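PDB 4BNQ: dITP/XTP pyrophosphatase, which probably hydrolyses non-canonical purine nucleoside triphosphates such as XTP, dITP and ITP to monophosphate and diphosphate, clearing them from the nucleotide pool. Local coordinates for residues A[95-100]-A[149-154]. Residues are numbered along the deposited sequence; the frame is centred on the assembly and turned at random.
Sequences EANIEK and FGYDPI
Ile98 carries most of the apolar contact between helix residues 95-100 and the loop 149-154. Its two branches take different partners. With CG1 beside the backbone N (chi1 -69°) and the chain extended beyond it, CD1 reaches the turn. CD1 of Ile98 lies 3.5 Å from Gly150 O. Just past the turn, Ile98 CD1 also meets Pro153 CD at 4.1 Å. On the other branch, CG2 of Ile98 meets CG2 of Ile154 at 3.6 Å, and the two side chains run past each other in opposite directions. CG1 of Ile98 also lies 4.1 Å from Tyr151 CD1, approaching the ring obliquely.

Tyr151 packs against the helix backbone as well. Asn97 O sits at the ring edge, close to its plane, 3.7 Å from CE1 of Tyr151. The hydroxyl end passes Asn97, with OH of Tyr151 3.3 Å from CB of Asn97. The polar ends of this pair are bonded elsewhere: Tyr151 OH to Ser84 O, and the Asn97 amide to Ala88 N and Ala85 O.

Residues 149-152 form a type II' turn, with Gly150 at positive phi. Phe149 N donates to Asp152 OD2 at 2.9 Å, from above the carboxylate plane. All four turn residues are predicted to bind substrate, as is Lys172, which forms a salt bridge with the same oxygen.

The contact is buried. It joins helix 94-104 to the loop between strands 126-139 and 155-157. Leu101 and Leu102 of that helix extend the packing on Ile154, while Phe115 of strand 112-123 touches Tyr151.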
loop_
_atom_site.group_PDB
_atom_site.type_symbol
_atom_site.label_atom_id
_atom_site.label_comp_id
_atom_site.label_asym_id
_atom_site.label_seq_id
_atom_site.Cartn_x
_atom_site.Cartn_y
_atom_site.Cartn_z
ATOM N N GLU A 95 7.718 -21.697 -15.358
ATOM C CA GLU A 95 9.132 -22.078 -15.340
ATOM C C GLU A 95 9.916 -21.513 -16.531
ATOM O O GLU A 95 11.056 -21.080 -16.366
ATOM C CB GLU A 95 9.305 -23.601 -15.204
ATOM C CG GLU A 95 10.765 -24.099 -15.264
ATOM C CD GLU A 95 11.692 -23.428 -14.239
ATOM O OE1 GLU A 95 11.241 -23.095 -13.111
ATOM O OE2 GLU A 95 12.895 -23.252 -14.553
ATOM N N ALA A 96 9.300 -21.478 -17.713
ATOM C CA ALA A 96 9.967 -20.921 -18.898
ATOM C C ALA A 96 10.114 -19.406 -18.782
ATOM O O ALA A 96 11.140 -18.820 -19.163
ATOM C CB ALA A 96 9.213 -21.280 -20.171
ATOM N N ASN A 97 9.078 -18.770 -18.260
ATOM C CA ASN A 97 9.109 -17.332 -18.055
ATOM C C ASN A 97 10.240 -16.918 -17.123
ATOM O O ASN A 97 10.920 -15.925 -17.368
ATOM C CB ASN A 97 7.756 -16.863 -17.522
ATOM C CG ASN A 97 6.647 -17.052 -18.535
ATOM O OD1 ASN A 97 6.920 -17.199 -19.732
ATOM N ND2 ASN A 97 5.394 -17.040 -18.073
ATOM N N ILE A 98 10.444 -17.697 -16.065
ATOM C CA ILE A 98 11.493 -17.392 -15.096
ATOM C C ILE A 98 12.861 -17.531 -15.749
ATOM O O ILE A 98 13.724 -16.667 -15.582
ATOM C CB ILE A 98 11.416 -18.312 -13.844
ATOM C CG1 ILE A 98 10.175 -17.976 -13.017
ATOM C CG2 ILE A 98 12.687 -18.213 -13.020
ATOM C CD1 ILE A 98 9.883 -18.986 -11.885
ATOM N N GLU A 99 13.055 -18.615 -16.502
ATOM C CA GLU A 99 14.351 -18.877 -17.142
ATOM C C GLU A 99 14.706 -17.787 -18.127
ATOM O O GLU A 99 15.833 -17.290 -18.131
ATOM C CB GLU A 99 14.377 -20.254 -17.808
ATOM C CG GLU A 99 14.297 -21.416 -16.814
ATOM C CD GLU A 99 15.324 -21.305 -15.692
ATOM O OE1 GLU A 99 16.445 -20.797 -15.935
ATOM O OE2 GLU A 99 15.027 -21.730 -14.551
ATOM N N LYS A 100 13.730 -17.378 -18.928
ATOM C CA LYS A 100 13.947 -16.260 -19.842
ATOM C C LYS A 100 14.355 -14.981 -19.113
ATOM O O LYS A 100 15.384 -14.384 -19.425
ATOM C CB LYS A 100 12.712 -15.981 -20.685
ATOM C CG LYS A 100 12.948 -14.858 -21.676
ATOM C CD LYS A 100 11.718 -14.642 -22.550
ATOM C CE LYS A 100 11.908 -13.465 -23.486
ATOM N NZ LYS A 100 10.714 -13.312 -24.347
ATOM N N PHE A 149 3.366 -18.807 -6.859
ATOM C CA PHE A 149 3.292 -19.142 -8.274
ATOM C C PHE A 149 3.974 -18.052 -9.099
ATOM O O PHE A 149 4.442 -17.047 -8.555
ATOM C CB PHE A 149 1.823 -19.268 -8.706
ATOM C CG PHE A 149 1.064 -17.968 -8.631
ATOM C CD1 PHE A 149 0.543 -17.527 -7.425
ATOM C CD2 PHE A 149 0.900 -17.172 -9.754
ATOM C CE1 PHE A 149 -0.141 -16.312 -7.344
ATOM C CE2 PHE A 149 0.225 -15.962 -9.679
ATOM C CZ PHE A 149 -0.297 -15.533 -8.469
ATOM N N GLY A 150 4.019 -18.243 -10.414
ATOM C CA GLY A 150 4.563 -17.225 -11.287
ATOM C C GLY A 150 6.002 -16.883 -10.948
ATOM O O GLY A 150 6.816 -17.779 -10.757
ATOM N N TYR A 151 6.322 -15.595 -10.855
ATOM C CA TYR A 151 7.702 -15.200 -10.618
ATOM C C TYR A 151 8.040 -15.194 -9.138
ATOM O O TYR A 151 9.119 -14.744 -8.745
ATOM C CB TYR A 151 8.001 -13.824 -11.229
ATOM C CG TYR A 151 7.824 -13.773 -12.729
ATOM C CD1 TYR A 151 8.850 -14.159 -13.588
ATOM C CD2 TYR A 151 6.632 -13.341 -13.289
ATOM C CE1 TYR A 151 8.687 -14.119 -14.966
ATOM C CE2 TYR A 151 6.460 -13.298 -14.665
ATOM C CZ TYR A 151 7.491 -13.691 -15.493
ATOM O OH TYR A 151 7.315 -13.638 -16.849
ATOM N N ASP A 152 7.133 -15.705 -8.312
ATOM C CA ASP A 152 7.399 -15.745 -6.874
ATOM C C ASP A 152 8.812 -16.232 -6.464
ATOM O O ASP A 152 9.447 -15.608 -5.609
ATOM C CB ASP A 152 6.299 -16.526 -6.145
ATOM C CG ASP A 152 5.005 -15.747 -6.058
ATOM O OD1 ASP A 152 5.017 -14.582 -6.514
ATOM O OD2 ASP A 152 3.984 -16.275 -5.526
ATOM N N PRO A 153 9.319 -17.324 -7.085
ATOM C CA PRO A 153 10.602 -17.841 -6.580
ATOM C C PRO A 153 11.829 -16.959 -6.848
ATOM O O PRO A 153 12.891 -17.199 -6.266
ATOM C CB PRO A 153 10.754 -19.182 -7.302
ATOM C CG PRO A 153 9.349 -19.548 -7.740
ATOM C CD PRO A 153 8.719 -18.236 -8.079
ATOM N N ILE A 154 11.707 -15.960 -7.713
ATOM C CA ILE A 154 12.856 -15.095 -7.975
ATOM C C ILE A 154 12.612 -13.656 -7.548
ATOM O O ILE A 154 13.435 -12.781 -7.798
ATOM C CB ILE A 154 13.272 -15.112 -9.462
ATOM C CG1 ILE A 154 12.228 -14.403 -10.314
ATOM C CG2 ILE A 154 13.500 -16.531 -9.937
ATOM C CD1 ILE A 154 12.598 -14.304 -11.799
#